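Local coordinates for mitochondrial dynamics protein MID49 (Mus musculus, PDB 4WOY) that recruits the fission mediator Drp1 to the mitochondrial surface through this cytosolic nucleotidyltransferase-like part and promotes mitochondrial fission, at residues L7-R11 and K12-T16; S83-G87 and V88-A92; T103-F107 and H108-C112; K135-S138 and A139-W143. The protein carries 1 engineered substitution. All coordinates share one frame; numbering follows the deposited sequence.

Contact 1: residues L7-R11 and K12-T16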
loop_
_atom_site.group_PDB
_atom_site.type_symbol
_atom_site.label_atom_id
_atom_site.label_comp_id
_atom_site.label_asym_id
_atom_site.label_seq_id
_atom_site.Cartn_x
_atom_site.Cartn_y
_atom_site.Cartn_z
ATOM N N LEU A 7 19.174 -17.273 4.325
ATOM C CA LEU A 7 19.869 -16.140 4.930
ATOM C C LEU A 7 20.696 -15.426 3.882
ATOM O O LEU A 7 20.775 -14.195 3.871
ATOM C CB LEU A 7 20.756 -16.599 6.077
ATOM C CG LEU A 7 20.077 -17.158 7.332
ATOM C CD1 LEU A 7 21.099 -17.391 8.423
ATOM C CD2 LEU A 7 18.962 -16.258 7.833
ATOM N N ALA A 8 21.300 -16.217 2.997
ATOM C CA ALA A 8 22.110 -15.682 1.907
ATOM C C ALA A 8 21.267 -14.841 0.929
ATOM O O ALA A 8 21.640 -13.725 0.557
ATOM C CB ALA A 8 22.820 -16.829 1.170
ATOM N N PHE A 9 20.116 -15.367 0.538
ATOM C CA PHE A 9 19.195 -14.629 -0.326
ATOM C C PHE A 9 18.730 -13.331 0.337
ATOM O O PHE A 9 18.689 -12.262 -0.295
ATOM C CB PHE A 9 17.998 -15.504 -0.686
ATOM C CG PHE A 9 16.993 -14.822 -1.552
ATOM C CD1 PHE A 9 17.149 -14.805 -2.933
ATOM C CD2 PHE A 9 15.885 -14.202 -0.994
ATOM C CE1 PHE A 9 16.225 -14.186 -3.742
ATOM C CE2 PHE A 9 14.960 -13.571 -1.787
ATOM C CZ PHE A 9 15.130 -13.561 -3.175
ATOM N N GLU A 10 18.387 -13.430 1.614
ATOM C CA GLU A 10 17.953 -12.273 2.379
ATOM C C GLU A 10 19.084 -11.221 2.364
ATOM O O GLU A 10 18.867 -10.027 2.100
ATOM C CB GLU A 10 17.581 -12.709 3.800
ATOM C CG GLU A 10 17.108 -11.606 4.740
ATOM C CD GLU A 10 16.736 -12.143 6.114
ATOM O OE1 GLU A 10 17.649 -12.517 6.891
ATOM O OE2 GLU A 10 15.526 -12.203 6.412
ATOM N N ARG A 11 20.299 -11.699 2.611
ATOM C CA ARG A 11 21.472 -10.848 2.673
ATOM C C ARG A 11 21.643 -10.120 1.336
ATOM O O ARG A 11 21.844 -8.910 1.296
ATOM C CB ARG A 11 22.713 -11.701 2.975
ATOM C CG ARG A 11 24.016 -10.940 3.086
ATOM C CD ARG A 11 25.277 -11.840 3.315
ATOM N NE ARG A 11 25.992 -12.138 2.071
ATOM C CZ ARG A 11 26.101 -13.326 1.488
ATOM N NH1 ARG A 11 25.540 -14.410 2.013
ATOM N NH2 ARG A 11 26.789 -13.425 0.362
ATOM N N LYS A 12 21.538 -10.874 0.247
ATOM C CA LYS A 12 21.817 -10.366 -1.100
ATOM C C LYS A 12 20.669 -9.627 -1.800
ATOM O O LYS A 12 20.934 -8.748 -2.612
ATOM C CB LYS A 12 22.309 -11.504 -2.013
ATOM C CG LYS A 12 23.665 -12.081 -1.619
ATOM C CD LYS A 12 24.089 -13.278 -2.465
ATOM C CE LYS A 12 23.701 -14.602 -1.839
ATOM N NZ LYS A 12 24.532 -15.711 -2.368
ATOM N N HIS A 13 19.414 -10.018 -1.571
ATOM C CA HIS A 13 18.319 -9.443 -2.367
ATOM C C HIS A 13 17.186 -8.835 -1.558
ATOM O O HIS A 13 16.247 -8.279 -2.124
ATOM C CB HIS A 13 17.769 -10.485 -3.351
ATOM C CG HIS A 13 18.814 -11.019 -4.275
ATOM N ND1 HIS A 13 19.307 -12.305 -4.179
ATOM C CD2 HIS A 13 19.515 -10.422 -5.265
ATOM C CE1 HIS A 13 20.245 -12.483 -5.092
ATOM N NE2 HIS A 13 20.388 -11.356 -5.765
ATOM N N VAL A 14 17.231 -8.984 -0.247
ATOM C CA VAL A 14 16.214 -8.346 0.567
ATOM C C VAL A 14 16.740 -7.140 1.350
ATOM O O VAL A 14 16.209 -6.043 1.233
ATOM C CB VAL A 14 15.574 -9.358 1.539
ATOM C CG1 VAL A 14 14.502 -8.686 2.388
ATOM C CG2 VAL A 14 14.999 -10.499 0.766
ATOM N N ILE A 15 17.819 -7.329 2.100
ATOM C CA ILE A 15 18.302 -6.287 3.011
ATOM C C ILE A 15 18.869 -5.091 2.257
ATOM O O ILE A 15 19.621 -5.244 1.309
ATOM C CB ILE A 15 19.343 -6.864 3.993
ATOM C CG1 ILE A 15 18.712 -8.019 4.782
ATOM C CG2 ILE A 15 19.832 -5.801 4.962
ATOM C CD1 ILE A 15 19.690 -8.850 5.606
ATOM N N THR A 16 18.461 -3.894 2.670
ATOM C CA THR A 16 18.843 -2.652 1.989
ATOM C C THR A 16 19.909 -1.913 2.799
ATOM O O THR A 16 19.759 -1.715 4.002
ATOM C CB THR A 16 17.607 -1.706 1.792
ATOM O OG1 THR A 16 16.564 -2.397 1.091
ATOM C CG2 THR A 16 17.990 -0.451 1.035
#

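Contact 2: residues S83-G87 and V88-A92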
loop_
_atom_site.group_PDB
_atom_site.type_symbol
_atom_site.label_atom_id
_atom_site.label_comp_id
_atom_site.label_asym_id
_atom_site.label_seq_id
_atom_site.Cartn_x
_atom_site.Cartn_y
_atom_site.Cartn_z
ATOM N N SER A 83 -20.516 10.570 6.331
ATOM C CA SER A 83 -20.806 9.247 6.858
ATOM C C SER A 83 -20.207 8.199 5.940
ATOM O O SER A 83 -20.056 8.429 4.764
ATOM C CB SER A 83 -22.317 9.066 6.998
ATOM O OG SER A 83 -22.654 7.703 7.140
ATOM N N LEU A 84 -19.841 7.058 6.476
ATOM C CA LEU A 84 -19.236 6.012 5.679
ATOM C C LEU A 84 -20.270 5.014 5.279
ATOM O O LEU A 84 -21.140 4.656 6.067
ATOM C CB LEU A 84 -18.132 5.296 6.449
ATOM C CG LEU A 84 -17.057 6.267 6.905
ATOM C CD1 LEU A 84 -15.961 5.493 7.585
ATOM C CD2 LEU A 84 -16.524 7.082 5.718
ATOM N N VAL A 85 -20.190 4.586 4.032
ATOM C CA VAL A 85 -21.027 3.513 3.564
ATOM C C VAL A 85 -20.127 2.450 2.936
ATOM O O VAL A 85 -19.418 2.711 1.967
ATOM C CB VAL A 85 -22.068 4.029 2.559
ATOM C CG1 VAL A 85 -22.998 2.915 2.160
ATOM C CG2 VAL A 85 -22.853 5.169 3.182
ATOM N N PRO A 86 -20.129 1.246 3.504
ATOM C CA PRO A 86 -19.277 0.172 2.971
ATOM C C PRO A 86 -19.683 -0.222 1.555
ATOM O O PRO A 86 -20.884 -0.407 1.308
ATOM C CB PRO A 86 -19.520 -0.972 3.951
ATOM C CG PRO A 86 -20.011 -0.288 5.154
ATOM C CD PRO A 86 -20.836 0.825 4.723
ATOM N N GLY A 87 -18.710 -0.349 0.652
ATOM C CA GLY A 87 -19.001 -0.621 -0.749
ATOM C C GLY A 87 -19.878 -1.842 -0.993
ATOM O O GLY A 87 -20.620 -1.887 -1.961
ATOM N N VAL A 88 -19.822 -2.817 -0.095
ATOM C CA VAL A 88 -20.588 -4.034 -0.255
ATOM C C VAL A 88 -22.110 -3.754 -0.083
ATOM O O VAL A 88 -22.951 -4.562 -0.466
ATOM C CB VAL A 88 -20.086 -5.092 0.749
ATOM C CG1 VAL A 88 -20.670 -4.849 2.151
ATOM C CG2 VAL A 88 -20.418 -6.470 0.283
ATOM N N ASP A 89 -22.451 -2.591 0.461
ATOM C CA ASP A 89 -23.843 -2.200 0.679
ATOM C C ASP A 89 -24.323 -1.152 -0.330
ATOM O O ASP A 89 -25.487 -0.753 -0.320
ATOM C CB ASP A 89 -24.027 -1.654 2.100
ATOM C CG ASP A 89 -23.807 -2.713 3.185
ATOM O OD1 ASP A 89 -24.096 -3.915 2.980
ATOM O OD2 ASP A 89 -23.320 -2.330 4.266
ATOM N N THR A 90 -23.438 -0.717 -1.218
ATOM C CA THR A 90 -23.850 0.159 -2.299
ATOM C C THR A 90 -24.267 -0.669 -3.526
ATOM O O THR A 90 -24.183 -1.885 -3.491
ATOM C CB THR A 90 -22.736 1.141 -2.679
ATOM O OG1 THR A 90 -21.604 0.414 -3.185
ATOM C CG2 THR A 90 -22.302 1.916 -1.480
ATOM N N VAL A 91 -24.733 -0.006 -4.588
ATOM C CA VAL A 91 -25.149 -0.702 -5.805
ATOM C C VAL A 91 -23.970 -1.354 -6.571
ATOM O O VAL A 91 -24.137 -2.396 -7.196
ATOM C CB VAL A 91 -25.937 0.247 -6.723
ATOM C CG1 VAL A 91 -27.313 0.531 -6.121
ATOM C CG2 VAL A 91 -25.161 1.530 -6.975
ATOM N N ALA A 92 -22.785 -0.755 -6.506
ATOM C CA ALA A 92 -21.546 -1.492 -6.767
ATOM C C ALA A 92 -21.472 -2.296 -5.507
ATOM O O ALA A 92 -21.585 -1.732 -4.434
ATOM C CB ALA A 92 -20.337 -0.584 -6.929
#

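Contact 3: residues T103-F107 and H108-C112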
loop_
_atom_site.group_PDB
_atom_site.type_symbol
_atom_site.label_atom_id
_atom_site.label_comp_id
_atom_site.label_asym_id
_atom_site.label_seq_id
_atom_site.Cartn_x
_atom_site.Cartn_y
_atom_site.Cartn_z
ATOM N N THR A 103 -23.902 14.448 4.437
ATOM C CA THR A 103 -24.969 14.364 5.438
ATOM C C THR A 103 -25.559 15.749 5.736
ATOM O O THR A 103 -24.943 16.754 5.408
ATOM C CB THR A 103 -24.395 13.774 6.769
ATOM O OG1 THR A 103 -23.852 12.466 6.554
ATOM C CG2 THR A 103 -25.419 13.633 7.693
ATOM N N GLN A 104 -26.732 15.808 6.371
ATOM C CA GLN A 104 -27.273 17.061 6.899
ATOM C C GLN A 104 -27.388 18.122 5.815
ATOM O O GLN A 104 -27.074 19.268 6.027
ATOM C CB GLN A 104 -26.392 17.567 8.051
ATOM C CG GLN A 104 -26.199 16.526 9.155
ATOM C CD GLN A 104 -25.788 17.102 10.491
ATOM O OE1 GLN A 104 -25.482 18.286 10.607
ATOM N NE2 GLN A 104 -25.737 16.251 11.503
ATOM N N LEU A 105 -27.842 17.727 4.645
ATOM C CA LEU A 105 -27.995 18.649 3.527
ATOM C C LEU A 105 -29.147 19.638 3.712
ATOM O O LEU A 105 -29.150 20.705 3.095
ATOM C CB LEU A 105 -28.188 17.850 2.225
ATOM C CG LEU A 105 -26.833 17.285 1.775
ATOM C CD1 LEU A 105 -26.969 16.196 0.718
ATOM C CD2 LEU A 105 -25.943 18.427 1.305
ATOM N N GLU A 106 -30.144 19.272 4.520
ATOM C CA GLU A 106 -31.276 20.171 4.741
ATOM C C GLU A 106 -30.781 21.442 5.426
ATOM O O GLU A 106 -31.032 22.547 4.946
ATOM C CB GLU A 106 -32.399 19.502 5.568
ATOM C CG GLU A 106 -33.606 20.386 5.807
ATOM C CD GLU A 106 -34.742 19.711 6.598
ATOM O OE1 GLU A 106 -34.546 18.607 7.147
ATOM O OE2 GLU A 106 -35.829 20.308 6.686
ATOM N N PHE A 107 -30.034 21.303 6.515
ATOM C CA PHE A 107 -29.668 22.495 7.275
ATOM C C PHE A 107 -28.246 22.964 6.992
ATOM O O PHE A 107 -27.875 24.086 7.337
ATOM C CB PHE A 107 -29.903 22.230 8.759
ATOM C CG PHE A 107 -31.374 21.936 9.088
ATOM C CD1 PHE A 107 -32.384 22.763 8.606
ATOM C CD2 PHE A 107 -31.737 20.816 9.832
ATOM C CE1 PHE A 107 -33.724 22.501 8.887
ATOM C CE2 PHE A 107 -33.058 20.547 10.103
ATOM C CZ PHE A 107 -34.062 21.400 9.638
ATOM N N HIS A 108 -27.470 22.116 6.324
ATOM C CA HIS A 108 -26.147 22.490 5.835
ATOM C C HIS A 108 -26.041 22.120 4.370
ATOM O O HIS A 108 -25.460 21.078 4.034
ATOM C CB HIS A 108 -25.049 21.782 6.609
ATOM C CG HIS A 108 -24.955 22.196 8.041
ATOM N ND1 HIS A 108 -25.299 21.356 9.079
ATOM C CD2 HIS A 108 -24.569 23.360 8.610
ATOM C CE1 HIS A 108 -25.102 21.978 10.226
ATOM N NE2 HIS A 108 -24.668 23.200 9.968
ATOM N N PRO A 109 -26.617 22.957 3.494
ATOM C CA PRO A 109 -26.682 22.621 2.068
ATOM C C PRO A 109 -25.326 22.640 1.383
ATOM O O PRO A 109 -24.336 23.021 1.998
ATOM C CB PRO A 109 -27.632 23.692 1.498
ATOM C CG PRO A 109 -27.593 24.793 2.465
ATOM C CD PRO A 109 -27.428 24.146 3.809
ATOM N N ARG A 110 -25.306 22.196 0.128
ATOM C CA ARG A 110 -24.084 22.123 -0.683
ATOM C C ARG A 110 -23.451 23.501 -0.717
ATOM O O ARG A 110 -24.142 24.484 -0.960
ATOM C CB ARG A 110 -24.411 21.633 -2.105
ATOM C CG ARG A 110 -24.849 20.173 -2.153
ATOM C CD ARG A 110 -25.710 19.897 -3.392
ATOM N NE ARG A 110 -26.480 18.673 -3.186
ATOM C CZ ARG A 110 -26.044 17.484 -3.526
ATOM N NH1 ARG A 110 -24.878 17.401 -4.130
ATOM N NH2 ARG A 110 -26.766 16.401 -3.280
ATOM N N GLY A 111 -22.144 23.575 -0.472
ATOM C CA GLY A 111 -21.447 24.853 -0.403
ATOM C C GLY A 111 -21.005 25.218 1.004
ATOM O O GLY A 111 -20.095 26.018 1.188
ATOM N N CYS A 112 -21.633 24.614 2.007
ATOM C CA CYS A 112 -21.231 24.848 3.388
ATOM C C CYS A 112 -19.876 24.210 3.663
ATOM O O CYS A 112 -19.174 24.625 4.558
ATOM C CB CYS A 112 -22.287 24.303 4.342
ATOM S SG CYS A 112 -23.767 25.346 4.353
#

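Contact 4: residues K135-S138 and A139-W143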
loop_
_atom_site.group_PDB
_atom_site.type_symbol
_atom_site.label_atom_id
_atom_site.label_comp_id
_atom_site.label_asym_id
_atom_site.label_seq_id
_atom_site.Cartn_x
_atom_site.Cartn_y
_atom_site.Cartn_z
ATOM N N LYS A 135 -4.090 16.852 -12.143
ATOM C CA LYS A 135 -3.875 18.070 -12.906
ATOM C C LYS A 135 -2.851 18.982 -12.240
ATOM O O LYS A 135 -1.978 19.525 -12.905
ATOM C CB LYS A 135 -5.199 18.821 -13.084
ATOM C CG LYS A 135 -5.114 19.994 -14.060
ATOM C CD LYS A 135 -6.472 20.688 -14.262
ATOM C CE LYS A 135 -7.240 20.102 -15.448
ATOM N NZ LYS A 135 -8.465 20.884 -15.790
ATOM N N ALA A 136 -2.932 19.112 -10.919
ATOM C CA ALA A 136 -1.981 19.930 -10.159
ATOM C C ALA A 136 -0.563 19.355 -10.195
ATOM O O ALA A 136 0.412 20.080 -10.333
ATOM C CB ALA A 136 -2.455 20.080 -8.715
ATOM N N LEU A 137 -0.462 18.043 -10.063
ATOM C CA LEU A 137 0.825 17.385 -10.044
ATOM C C LEU A 137 1.497 17.548 -11.401
ATOM O O LEU A 137 2.677 17.911 -11.494
ATOM C CB LEU A 137 0.658 15.900 -9.726
ATOM C CG LEU A 137 0.390 15.522 -8.272
ATOM C CD1 LEU A 137 0.363 14.008 -8.147
ATOM C CD2 LEU A 137 1.352 16.129 -7.301
ATOM N N SER A 138 0.728 17.306 -12.456
ATOM C CA SER A 138 1.292 17.181 -13.791
ATOM C C SER A 138 1.462 18.506 -14.518
ATOM O O SER A 138 2.337 18.643 -15.369
ATOM C CB SER A 138 0.415 16.249 -14.627
ATOM O OG SER A 138 1.095 15.828 -15.792
ATOM N N ALA A 139 0.635 19.488 -14.195
ATOM C CA ALA A 139 0.680 20.734 -14.943
ATOM C C ALA A 139 0.917 21.976 -14.075
ATOM O O ALA A 139 1.149 23.067 -14.597
ATOM C CB ALA A 139 -0.611 20.891 -15.751
ATOM N N SER A 140 0.904 21.807 -12.757
ATOM C CA SER A 140 0.903 22.956 -11.854
ATOM C C SER A 140 1.983 22.954 -10.743
ATOM O O SER A 140 2.152 23.956 -10.051
ATOM C CB SER A 140 -0.495 23.081 -11.240
ATOM O OG SER A 140 -0.542 24.006 -10.167
ATOM N N VAL A 141 2.681 21.837 -10.539
ATOM C CA VAL A 141 3.769 21.785 -9.551
ATOM C C VAL A 141 5.128 21.931 -10.246
ATOM O O VAL A 141 5.389 21.297 -11.276
ATOM C CB VAL A 141 3.784 20.476 -8.740
ATOM C CG1 VAL A 141 5.087 20.355 -7.939
ATOM C CG2 VAL A 141 2.550 20.365 -7.827
ATOM N N ASN A 142 5.981 22.780 -9.678
ATOM C CA ASN A 142 7.294 23.085 -10.247
ATOM C C ASN A 142 8.322 21.984 -9.968
ATOM O O ASN A 142 9.213 22.145 -9.132
ATOM C CB ASN A 142 7.787 24.431 -9.716
ATOM C CG ASN A 142 8.787 25.089 -10.632
ATOM O OD1 ASN A 142 9.443 24.430 -11.444
ATOM N ND2 ASN A 142 8.905 26.401 -10.519
ATOM N N TRP A 143 8.170 20.853 -10.648
ATOM C CA TRP A 143 9.076 19.716 -10.483
ATOM C C TRP A 143 10.513 19.951 -10.929
ATOM O O TRP A 143 11.433 19.414 -10.317
ATOM C CB TRP A 143 8.521 18.497 -11.221
ATOM C CG TRP A 143 7.239 17.997 -10.592
ATOM C CD1 TRP A 143 6.015 17.890 -11.188
ATOM C CD2 TRP A 143 7.057 17.591 -9.230
ATOM N NE1 TRP A 143 5.083 17.419 -10.290
ATOM C CE2 TRP A 143 5.698 17.224 -9.081
ATOM C CE3 TRP A 143 7.908 17.494 -8.124
ATOM C CZ2 TRP A 143 5.174 16.778 -7.872
ATOM C CZ3 TRP A 143 7.385 17.029 -6.924
ATOM C CH2 TRP A 143 6.034 16.684 -6.809
#

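Contact 1: residues L7-R11 and K12-T16
Two backbone amides grip the carbonyl oxygen of E10. I15 N lies 2.9 Å from E10 O on a nearly straight bond (166° at the hydrogen), while V14 N, 3.0 Å from E10 O, comes from above the carbonyl plane on a more bent one. The first spans five residues and the second four, so the coil widens here. Just upstream the spacing is alpha-helical, with H13 N 2.7 Å from F9 O and K12 N bonded to A8 O. The F9 ring, swung anti to its backbone N (chi1 179°), runs under H13. H13 CB sits over one face, 4.2 Å from the F9 centroid in a CH-pi contact, and H13 ND1 comes to 3.5 Å from F9 CD1, the two rings inclined at 49°. V14 CG2 touches the same ring at CE2. E10 CG meets I15 CD1 at 3.9 Å, and the E10 carboxylate beyond it forms a salt bridge with R230. K12 bends back at chi3 along the helix, laying CE 3.8 Å from A8 CB. Its CG lies over one face of the R11 guanidinium, and R11 NH2 and K12 NZ stand 4.2 Å apart, a pair of like charges likely to repel mildly. The doubly used E10 carbonyl is typical of a pi-type turn late in a helix, here helix 2-14, which packs on helix 228-241.

Contact 2: residues S83-G87 and V88-A92
T90 and G87 meet through one carbonyl that faces both the amide and the hydroxyl of the threonine. T90 N lies 3.1 Å from G87 O, well above the plane of that carbonyl, and T90 OG1 is 2.8 Å from the same G87 O. The hydroxyl also stands against A92 O, at a very short distance that should be read with caution, and its single proton cannot serve both carbonyls fully at once. One residue earlier, D89 N bonds P86 O at 2.8 Å with 160° at the hydrogen. Two successive bonds of this kind, each spanning three residues, make a tight 3-10 turn that carries the chain off the end of strand 82-86. Side chains dress the turn on its flanks. D89 CG is set beside its own backbone N (chi1 -66°), which brings the carboxylate back across the proline: D89 OD2 is 4.0 Å from P86 CG and equally near P86 CB and CD. V88 CG1 reaches the same ring more loosely, 4.4 Å from P86 CB. With OG1 held between the backbone N and the carbonyl carbon (chi1 64°), the other branch, T90 CG2, rests 3.8 Å from V85 CG1, the two side chains meeting obliquely. In the next shell, strand 82-86 pairs antiparallel with strand 97-102: V85 is backbone-bonded to A99 and G87 to C97, while the P86 side chain lies on W98. T90 and A92 both rest on L204, in the loop leading into strand 205-208.

Contact 3: residues T103-F107 and H108-C112
Q104 and H108 lie side by side and point the same way, the amide and the imidazole nearly coplanar at 16°. In each, CG lies beside the residue's own backbone N (chi1 -55° in Q104, -66° in H108), which sends the two groups out together. Q104 OE1 approaches the ring at its edge, 3.4 Å from H108 ND1, in a weak and bent hydrogen bond. F107 O stands over one face of the H108 ring, 3.5 Å from H108 CG. Beneath these groups the backbone closes a single alpha-type turn of five residues, with H108 N 2.9 Å from Q104 O. L105 and R110 meet at a slant: L105 CD2 touches R110 CG at 4.0 Å, and L105 CD1 approaches the guanidinium at R110 NH2, while R110 NH1 is bonded to G121 O. Two CA-H...O contacts accompany the turn, L105 CA to H108 O at 3.5 Å and P109 CA to L105 O at 3.3 Å. From P109 to C112 the chain makes a type II turn, with G111 N bonded to D116 OD2. The whole is an exposed loop that leaves strand 97-102, where T103 still pairs by its backbone with L81, and leads to the small antiparallel pair 119-120 and 123-124.

Contact 4: residues K135-S138 and A139-W143
W143 reaches back to L137 with its indole, starting from a CB that points toward the helix. CG sits beside the backbone N (chi1 -67°), which turns the five-membered ring to the carbonyl of L137. W143 CD1 is 3.4 Å from L137 O, and W143 NE1 donates to L137 O at 2.7 Å with 142° at the hydrogen. The oxygen lies close to the indole plane, so the N-H is used at the ring edge. Farther along, CE2 passes the same oxygen, and W143 CZ2 packs on L137 CD2 at 3.9 Å. Over one face of the indole stands V141 CG1, centred 3.4 Å above the ring plane. The bond lies where helix 126-139 ends. A139 N still bonds K135 O at 2.9 Å, but S140 N holds A136 O only weakly, at 3.0 Å. V141 CG2 also presses on A136 O, 3.3 Å away. W143 N turns back to V141 O in an inverse gamma turn centred on N142, and N142 OD1 weakly caps A145 N. L137 and V141 both lean on L35 of helix 18-42. The whole is a short helix-to-helix connection: at the C-terminal end of 126-139 the indole N-H takes the place of the main-chain donor that a continuing helix would have offered from V141, and N142 stands at the N-cap of 143-150.

All four contacts are local turns in different surroundings. Contact 4 is partly buried, its apolar groups resting on helix 18-42 and its indole on strand 153-156; contacts 1, 2 and 3 lie at the surface, contact 3 almost wholly exposed. Contacts 1 and 4 both fall late in helices, but two backbone amides double on one carbonyl in the first, whereas an indole is the donor in the other. Contacts 2 and 3 flank strand 97-102 and touch where S83 CB packs 3.8 Å from T103 OG1; a carbonyl facing an amide and a hydroxyl marks contact 2, a weak amide-imidazole bond contact 3. Contact 1 lies across the chain's centre from both, its centre about 42 Å from that of contact 2.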